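Local coordinates for protein (GYP1P) (Saccharomyces cerevisiae, PDB 1FKM) that stimulates, through its Ypt/Rab-GAP (TBC) domain, GTP hydrolysis by Ypt/Rab GTPases such as YPT1 and YPT7, supplying an arginine and a glutamine finger in trans, at residues Asp191-Ile194 / His195-Gly199; Phe232-Arg235 / Trp236-Leu240; Glu350-Thr353 / Phe354-Pro358. All blocks are in the same frame, centred on the assembly; numbering follows the deposited sequence. Where two conformers were deposited one is given.

Interaction 1 (Asp191-Ile194 / His195-Gly199); sequences DNYI and HGQPG
Gln197 NE2 donates to Asn192 O at 3.0 Å, and the same amide nitrogen also bonds Asn238 OD1 on helix 230-238. Two acceptors therefore hold one NH2 group. Asn192 O lies close to the plane of the Gln197 amide, and the N-H...O angle is 153°. Gln197 CG is anti to the carbonyl carbon (chi1 -64°), and the chain runs on extended. This carries the amide back over the loop to Asn192 O and brings NE2 to 3.7 Å from CD1 of Tyr193, whose ring plane is turned 33° from the amide plane. Tyr193 OH reaches Asn238 O. The backbone from Ile194 to Gln197 makes a type II beta turn, closed by Gln197 N to Ile194 O at 2.7 Å. Gly196 takes the third position with positive phi, as is usual for this turn. The loop leads into helix 198-214 of the TBC domain, with Gln197 at the N-cap and near the glutamine finger, Gln131. Pro198 is the first helical residue. Pro198 CD packs on Ile194 CG1 at 3.6 Å, the two side chains crossing at about a right angle. Gly199 N donates to Asp191 O at 2.8 Å from well above the carbonyl plane, so a loop carbonyl satisfies an N-H of the first helical turn. Gly199 has no side chain, and its CA is approached by Asn192 ND2 at 3.2 Å and by the Asp191 carboxylate. Asn192 OD1 is bonded to Asn325 ND2. Asp191 OD2 forms a salt bridge with Arg202. The carboxylate thus sits beside a helix N-terminus and an arginine, and both would favour its charged form.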
loop_
_atom_site.group_PDB
_atom_site.type_symbol
_atom_site.label_atom_id
_atom_site.label_comp_id
_atom_site.label_asym_id
_atom_site.label_seq_id
_atom_site.Cartn_x
_atom_site.Cartn_y
_atom_site.Cartn_z
ATOM N N ASP A 191 -0.455 -15.537 -1.767
ATOM C CA ASP A 191 0.508 -16.236 -2.610
ATOM C C ASP A 191 1.471 -15.339 -3.377
ATOM O O ASP A 191 2.381 -15.831 -4.046
ATOM C CB ASP A 191 -0.220 -17.214 -3.545
ATOM C CG ASP A 191 -0.503 -16.633 -4.906
ATOM O OD1 ASP A 191 -1.024 -15.504 -4.986
ATOM O OD2 ASP A 191 -0.209 -17.325 -5.903
ATOM N N ASN A 192 1.292 -14.025 -3.272
ATOM C CA ASN A 192 2.220 -13.107 -3.935
ATOM C C ASN A 192 3.542 -13.145 -3.172
ATOM O O ASN A 192 4.608 -12.865 -3.733
ATOM C CB ASN A 192 1.707 -11.659 -3.911
ATOM C CG ASN A 192 0.664 -11.380 -4.973
ATOM O OD1 ASN A 192 0.336 -10.219 -5.246
ATOM N ND2 ASN A 192 0.128 -12.433 -5.570
ATOM N N TYR A 193 3.478 -13.504 -1.894
ATOM C CA TYR A 193 4.686 -13.511 -1.082
ATOM C C TYR A 193 5.193 -14.834 -0.514
ATOM O O TYR A 193 6.186 -14.849 0.206
ATOM C CB TYR A 193 4.544 -12.478 0.038
ATOM C CG TYR A 193 4.278 -11.096 -0.516
ATOM C CD1 TYR A 193 5.310 -10.348 -1.089
ATOM C CD2 TYR A 193 2.982 -10.589 -0.586
ATOM C CE1 TYR A 193 5.052 -9.136 -1.729
ATOM C CE2 TYR A 193 2.712 -9.374 -1.227
ATOM C CZ TYR A 193 3.755 -8.661 -1.799
ATOM O OH TYR A 193 3.498 -7.496 -2.482
ATOM N N ILE A 194 4.539 -15.948 -0.819
ATOM C CA ILE A 194 5.069 -17.204 -0.315
ATOM C C ILE A 194 6.289 -17.519 -1.177
ATOM O O ILE A 194 6.457 -16.941 -2.251
ATOM C CB ILE A 194 4.027 -18.345 -0.381
ATOM C CG1 ILE A 194 3.615 -18.617 -1.825
ATOM C CG2 ILE A 194 2.804 -17.964 0.463
ATOM C CD1 ILE A 194 2.639 -19.783 -1.972
ATOM N N HIS A 195 7.149 -18.413 -0.698
ATOM C CA HIS A 195 8.368 -18.784 -1.412
ATOM C C HIS A 195 8.131 -19.070 -2.895
ATOM O O HIS A 195 7.285 -19.887 -3.259
ATOM C CB HIS A 195 9.015 -19.999 -0.729
ATOM C CG HIS A 195 10.350 -20.372 -1.295
ATOM N ND1 HIS A 195 11.309 -19.438 -1.620
ATOM C CD2 HIS A 195 10.895 -21.581 -1.569
ATOM C CE1 HIS A 195 12.387 -20.054 -2.073
ATOM N NE2 HIS A 195 12.161 -21.355 -2.053
ATOM N N GLY A 196 8.898 -18.389 -3.746
ATOM C CA GLY A 196 8.758 -18.551 -5.184
ATOM C C GLY A 196 7.804 -17.512 -5.754
ATOM O O GLY A 196 7.665 -17.377 -6.972
ATOM N N GLN A 197 7.141 -16.782 -4.861
ATOM C CA GLN A 197 6.189 -15.739 -5.233
ATOM C C GLN A 197 5.359 -16.097 -6.462
ATOM O O GLN A 197 5.315 -15.353 -7.445
ATOM C CB GLN A 197 6.930 -14.408 -5.441
ATOM C CG GLN A 197 7.582 -13.907 -4.157
ATOM C CD GLN A 197 8.125 -12.495 -4.262
ATOM O OE1 GLN A 197 9.288 -12.284 -4.617
ATOM N NE2 GLN A 197 7.278 -11.518 -3.952
ATOM N N PRO A 198 4.675 -17.251 -6.413
ATOM C CA PRO A 198 3.842 -17.700 -7.529
ATOM C C PRO A 198 2.770 -16.675 -7.890
ATOM O O PRO A 198 2.391 -16.548 -9.051
ATOM C CB PRO A 198 3.257 -19.013 -7.011
ATOM C CG PRO A 198 3.184 -18.790 -5.537
ATOM C CD PRO A 198 4.523 -18.150 -5.255
ATOM N N GLY A 199 2.295 -15.935 -6.891
ATOM C CA GLY A 199 1.276 -14.933 -7.141
ATOM C C GLY A 199 1.750 -13.804 -8.039
ATOM O O GLY A 199 0.995 -13.311 -8.872
#

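Interaction 2 (Phe232-Arg235 / Trp236-Leu240); sequences FAFR and WMNCL
The Trp236 ring receives Phe232 on one face: CD1 of Phe232 lies 3.8 Å from Trp236 CZ2, offset toward the rim. This pair belongs to the last turns of helix 230-238 in the TBC domain, which end in a Schellman motif. Leu240 is the C-prime residue, with positive phi. Leu241 N turns back to Trp236 O, and Leu240 N makes a weak bond to Met237 O. The phenyl edge of Phe232 points at the indole face, with centroids 5.0 Å apart and planes at 63°, an edge-to-face pair. Phe232 O lies over the same indole, 3.2 Å from Trp236 CD1, and the backbone carbon of Arg235 sits at the ring edge, near its plane. Phe335 of helix 324-338 adds another edge-to-face partner to Trp236. Phe232 holds CG between the backbone N and the carbonyl carbon (chi1 65°), which swings its ring toward the tryptophan one turn on. Phe234 forms a second flat contact. Its ring and the Asn238 side chain lie side by side and point the same way. Asn238 CB stands over the ring face in a CH-pi contact, 4.2 Å from the centroid. The Asn238 amide is turned 23° from the ring plane. Its ND2 donates to the backbone oxygen of the glutamine finger, Gln131, while its OD1 accepts from Gln197. This helix end is therefore a second-shell neighbour of a catalytic residue. Met237, a selenomethionine, bends back to Ala233, its CE 4.2 Å from Ala233 CB, and packs on Leu207 and Cys332 of flanking helices. In the backbone, Asn238 N bonds Phe234 O at 2.7 Å, the donor lying nearly in line with the carbonyl.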
loop_
_atom_site.group_PDB
_atom_site.type_symbol
_atom_site.label_atom_id
_atom_site.label_comp_id
_atom_site.label_asym_id
_atom_site.label_seq_id
_atom_site.Cartn_x
_atom_site.Cartn_y
_atom_site.Cartn_z
ATOM N N PHE A 232 10.294 -5.410 -15.922
ATOM C CA PHE A 232 9.856 -4.133 -15.385
ATOM C C PHE A 232 8.620 -4.290 -14.504
ATOM O O PHE A 232 8.429 -3.539 -13.551
ATOM C CB PHE A 232 9.589 -3.127 -16.522
ATOM C CG PHE A 232 8.448 -3.506 -17.429
ATOM C CD1 PHE A 232 7.131 -3.244 -17.064
ATOM C CD2 PHE A 232 8.695 -4.122 -18.655
ATOM C CE1 PHE A 232 6.074 -3.588 -17.902
ATOM C CE2 PHE A 232 7.647 -4.471 -19.502
ATOM C CZ PHE A 232 6.331 -4.204 -19.126
ATOM N N ALA A 233 7.806 -5.296 -14.802
ATOM C CA ALA A 233 6.568 -5.527 -14.069
ATOM C C ALA A 233 6.695 -6.261 -12.739
ATOM O O ALA A 233 5.781 -6.202 -11.913
ATOM C CB ALA A 233 5.572 -6.259 -14.960
ATOM N N PHE A 234 7.798 -6.965 -12.515
ATOM C CA PHE A 234 7.905 -7.653 -11.236
ATOM C C PHE A 234 7.815 -6.623 -10.113
ATOM O O PHE A 234 7.086 -6.812 -9.141
ATOM C CB PHE A 234 9.219 -8.419 -11.089
ATOM C CG PHE A 234 9.353 -9.094 -9.753
ATOM C CD1 PHE A 234 8.682 -10.281 -9.494
ATOM C CD2 PHE A 234 10.075 -8.495 -8.726
ATOM C CE1 PHE A 234 8.717 -10.862 -8.225
ATOM C CE2 PHE A 234 10.118 -9.068 -7.452
ATOM C CZ PHE A 234 9.436 -10.251 -7.205
ATOM N N ARG A 235 8.552 -5.527 -10.251
ATOM C CA ARG A 235 8.543 -4.493 -9.226
ATOM C C ARG A 235 7.164 -3.844 -9.127
ATOM O O ARG A 235 6.703 -3.522 -8.032
ATOM C CB ARG A 235 9.608 -3.436 -9.527
ATOM C CG ARG A 235 9.937 -2.539 -8.339
ATOM C CD ARG A 235 11.033 -1.535 -8.680
ATOM N NE ARG A 235 10.591 -0.540 -9.654
ATOM C CZ ARG A 235 11.369 0.413 -10.154
ATOM N NH1 ARG A 235 12.635 0.504 -9.777
ATOM N NH2 ARG A 235 10.879 1.282 -11.027
ATOM N N TRP A 236 6.506 -3.651 -10.269
ATOM C CA TRP A 236 5.171 -3.055 -10.285
ATOM C C TRP A 236 4.227 -3.910 -9.439
ATOM O O TRP A 236 3.434 -3.398 -8.650
ATOM C CB TRP A 236 4.614 -2.996 -11.709
ATOM C CG TRP A 236 5.277 -2.001 -12.627
ATOM C CD1 TRP A 236 6.440 -1.320 -12.415
ATOM C CD2 TRP A 236 4.802 -1.599 -13.916
ATOM N NE1 TRP A 236 6.720 -0.513 -13.500
ATOM C CE2 TRP A 236 5.728 -0.670 -14.434
ATOM C CE3 TRP A 236 3.679 -1.941 -14.683
ATOM C CZ2 TRP A 236 5.567 -0.074 -15.690
ATOM C CZ3 TRP A 236 3.518 -1.349 -15.930
ATOM C CH2 TRP A 236 4.459 -0.428 -16.420
HETATM N N MSE A 237 4.317 -5.222 -9.620
HETATM C CA MSE A 237 3.461 -6.146 -8.885
HETATM C C MSE A 237 3.884 -6.334 -7.430
HETATM O O MSE A 237 3.055 -6.266 -6.524
HETATM C CB MSE A 237 3.440 -7.504 -9.585
HETATM C CG MSE A 237 2.105 -7.844 -10.198
HETATM SE SE MSE A 237 1.450 -6.463 -11.372
HETATM C CE MSE A 237 1.998 -7.211 -13.065
ATOM N N ASN A 238 5.178 -6.556 -7.220
ATOM C CA ASN A 238 5.727 -6.797 -5.892
ATOM C C ASN A 238 5.486 -5.662 -4.894
ATOM O O ASN A 238 5.223 -5.916 -3.719
ATOM C CB ASN A 238 7.231 -7.085 -6.002
ATOM C CG ASN A 238 7.795 -7.743 -4.754
ATOM O OD1 ASN A 238 7.251 -8.734 -4.266
ATOM N ND2 ASN A 238 8.895 -7.204 -4.241
ATOM N N CYS A 239 5.562 -4.417 -5.361
ATOM C CA CYS A 239 5.367 -3.265 -4.478
ATOM C C CYS A 239 4.096 -2.477 -4.804
ATOM O O CYS A 239 3.952 -1.330 -4.391
ATOM C CB CYS A 239 6.583 -2.333 -4.574
ATOM S SG CYS A 239 8.181 -3.174 -4.445
ATOM N N LEU A 240 3.176 -3.100 -5.535
ATOM C CA LEU A 240 1.930 -2.451 -5.927
ATOM C C LEU A 240 2.144 -1.047 -6.514
ATOM O O LEU A 240 1.490 -0.082 -6.105
ATOM C CB LEU A 240 0.963 -2.378 -4.735
ATOM C CG LEU A 240 0.437 -3.702 -4.170
ATOM C CD1 LEU A 240 -0.521 -3.419 -3.022
ATOM C CD2 LEU A 240 -0.276 -4.493 -5.261
#

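Interaction 3 (Glu350-Thr353 / Phe354-Pro358)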
loop_
_atom_site.group_PDB
_atom_site.type_symbol
_atom_site.label_atom_id
_atom_site.label_comp_id
_atom_site.label_asym_id
_atom_site.label_seq_id
_atom_site.Cartn_x
_atom_site.Cartn_y
_atom_site.Cartn_z
ATOM N N GLU A 350 16.444 1.328 -23.615
ATOM C CA GLU A 350 15.633 2.525 -23.435
ATOM C C GLU A 350 14.318 2.194 -22.740
ATOM O O GLU A 350 13.871 2.930 -21.861
ATOM C CB GLU A 350 15.363 3.184 -24.790
ATOM C CG GLU A 350 16.640 3.468 -25.568
ATOM C CD GLU A 350 16.386 4.014 -26.960
ATOM O OE1 GLU A 350 15.496 3.488 -27.657
ATOM O OE2 GLU A 350 17.093 4.963 -27.360
ATOM N N THR A 351 13.717 1.075 -23.135
ATOM C CA THR A 351 12.449 0.623 -22.574
ATOM C C THR A 351 12.551 0.293 -21.086
ATOM O O THR A 351 11.767 0.798 -20.278
ATOM C CB THR A 351 11.926 -0.617 -23.340
ATOM O OG1 THR A 351 11.599 -0.245 -24.685
ATOM C CG2 THR A 351 10.680 -1.179 -22.674
ATOM N N ILE A 352 13.516 -0.547 -20.721
ATOM C CA ILE A 352 13.694 -0.932 -19.321
ATOM C C ILE A 352 13.969 0.287 -18.450
ATOM O O ILE A 352 13.379 0.442 -17.379
ATOM C CB ILE A 352 14.855 -1.942 -19.149
ATOM C CG1 ILE A 352 14.610 -3.171 -20.030
ATOM C CG2 ILE A 352 14.970 -2.369 -17.688
ATOM C CD1 ILE A 352 13.262 -3.843 -19.807
ATOM N N THR A 353 14.869 1.151 -18.911
ATOM C CA THR A 353 15.203 2.362 -18.176
ATOM C C THR A 353 13.945 3.205 -17.957
ATOM O O THR A 353 13.689 3.678 -16.851
ATOM C CB THR A 353 16.242 3.209 -18.948
ATOM O OG1 THR A 353 17.468 2.479 -19.054
ATOM C CG2 THR A 353 16.503 4.529 -18.231
ATOM N N PHE A 354 13.162 3.377 -19.019
ATOM C CA PHE A 354 11.933 4.170 -18.968
ATOM C C PHE A 354 10.865 3.610 -18.026
ATOM O O PHE A 354 10.309 4.341 -17.208
ATOM C CB PHE A 354 11.334 4.302 -20.372
ATOM C CG PHE A 354 10.105 5.171 -20.429
ATOM C CD1 PHE A 354 10.217 6.552 -20.556
ATOM C CD2 PHE A 354 8.836 4.611 -20.341
ATOM C CE1 PHE A 354 9.080 7.362 -20.598
ATOM C CE2 PHE A 354 7.691 5.413 -20.381
ATOM C CZ PHE A 354 7.816 6.790 -20.511
ATOM N N LEU A 355 10.570 2.319 -18.147
ATOM C CA LEU A 355 9.546 1.702 -17.314
ATOM C C LEU A 355 9.930 1.522 -15.849
ATOM O O LEU A 355 9.062 1.278 -15.010
ATOM C CB LEU A 355 9.118 0.365 -17.921
ATOM C CG LEU A 355 8.428 0.540 -19.277
ATOM C CD1 LEU A 355 8.139 -0.816 -19.897
ATOM C CD2 LEU A 355 7.143 1.352 -19.097
ATOM N N GLN A 356 11.220 1.628 -15.541
ATOM C CA GLN A 356 11.672 1.514 -14.158
ATOM C C GLN A 356 11.859 2.923 -13.603
ATOM O O GLN A 356 12.223 3.105 -12.444
ATOM C CB GLN A 356 12.994 0.741 -14.067
ATOM C CG GLN A 356 12.926 -0.676 -14.623
ATOM C CD GLN A 356 14.231 -1.435 -14.448
ATOM O OE1 GLN A 356 15.313 -0.875 -14.613
ATOM N NE2 GLN A 356 14.132 -2.718 -14.125
ATOM N N ASN A 357 11.608 3.921 -14.446
ATOM C CA ASN A 357 11.733 5.320 -14.048
ATOM C C ASN A 357 10.721 6.178 -14.809
ATOM O O ASN A 357 11.090 7.156 -15.458
ATOM C CB ASN A 357 13.151 5.819 -14.332
ATOM C CG ASN A 357 14.206 5.039 -13.573
ATOM O OD1 ASN A 357 14.277 5.102 -12.346
ATOM N ND2 ASN A 357 15.029 4.292 -14.303
ATOM N N PRO A 358 9.426 5.821 -14.733
ATOM C CA PRO A 358 8.351 6.551 -15.416
ATOM C C PRO A 358 8.295 8.018 -14.993
ATOM O O PRO A 358 8.543 8.343 -13.836
ATOM C CB PRO A 358 7.090 5.800 -14.988
ATOM C CG PRO A 358 7.587 4.437 -14.642
ATOM C CD PRO A 358 8.870 4.722 -13.926
#
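Leu355 and Thr351 form the buried side of this contact, with Leu355 CD1 3.8 Å from Thr351 CG2. The two side chains run alongside each other and point the same way. In the backbone, Leu355 N donates to Thr351 O at 2.9 Å, an almost straight bond with an N-H...O angle of 171°. Thr351 has CG2 anti to the backbone N and OG1 anti to the carbonyl carbon (chi1 -66°). The methyl is thus turned to the leucine, and the hydroxyl is left for Asp347 O. Leu336 and Leu343 pack on Leu355 from other helices. Phe354 N bonds Glu350 O, and the Phe354 ring pairs edge-to-face with Trp339. These are the regular bonds of the short helix 348-355, part of the all-helical GAP domain. The helix breaks up just beyond. Gln356 N shares two weak bonds, one to Ile352 O at 3.1 Å and a longer one to Thr353 O at 3.5 Å. Asn357 N turns to Phe354 O, three residues back. Gln356 also lies alongside Ile352, its CG 3.0 Å from Ile352 O and its OE1 3.4 Å from Ile352 CG2. The other side faces solvent, where Glu350, Thr353 and Asn357 are exposed. The main bond on this side runs from Asn357 ND2 to Thr353 O at 2.9 Å, in the carbonyl plane and on a lone pair. It is bent, with an N-H...O angle of 144°, and the acceptor is tilted from the asparagine amide plane. Thr353 CG2 is 4.2 Å from that same ND2, and Thr353 OG1 binds Gln349 O.

Interaction 2 lies between the other two, its centre about 13 Å from each. Interactions 1 and 3 do not touch; their nearest atoms are about 14 Å apart. Toward interaction 1, helix 230-238 is joined to the loop by two probable hydrogen bonds, Tyr193 OH to Asn238 O at 2.6 Å and Gln197 NE2 to Asn238 OD1 at 2.8 Å. Toward interaction 3, Phe232 CD2 packs on Leu355 CD1 at 3.6 Å, and Trp236 NE1 makes a weak bond to Leu355 O at 3.3 Å. The side chain of the glutamine finger, Gln131, is about 5 Å from that of Asn238 and about 7 Å from that of Gln197. Residues 350-358 lie away from both fingers.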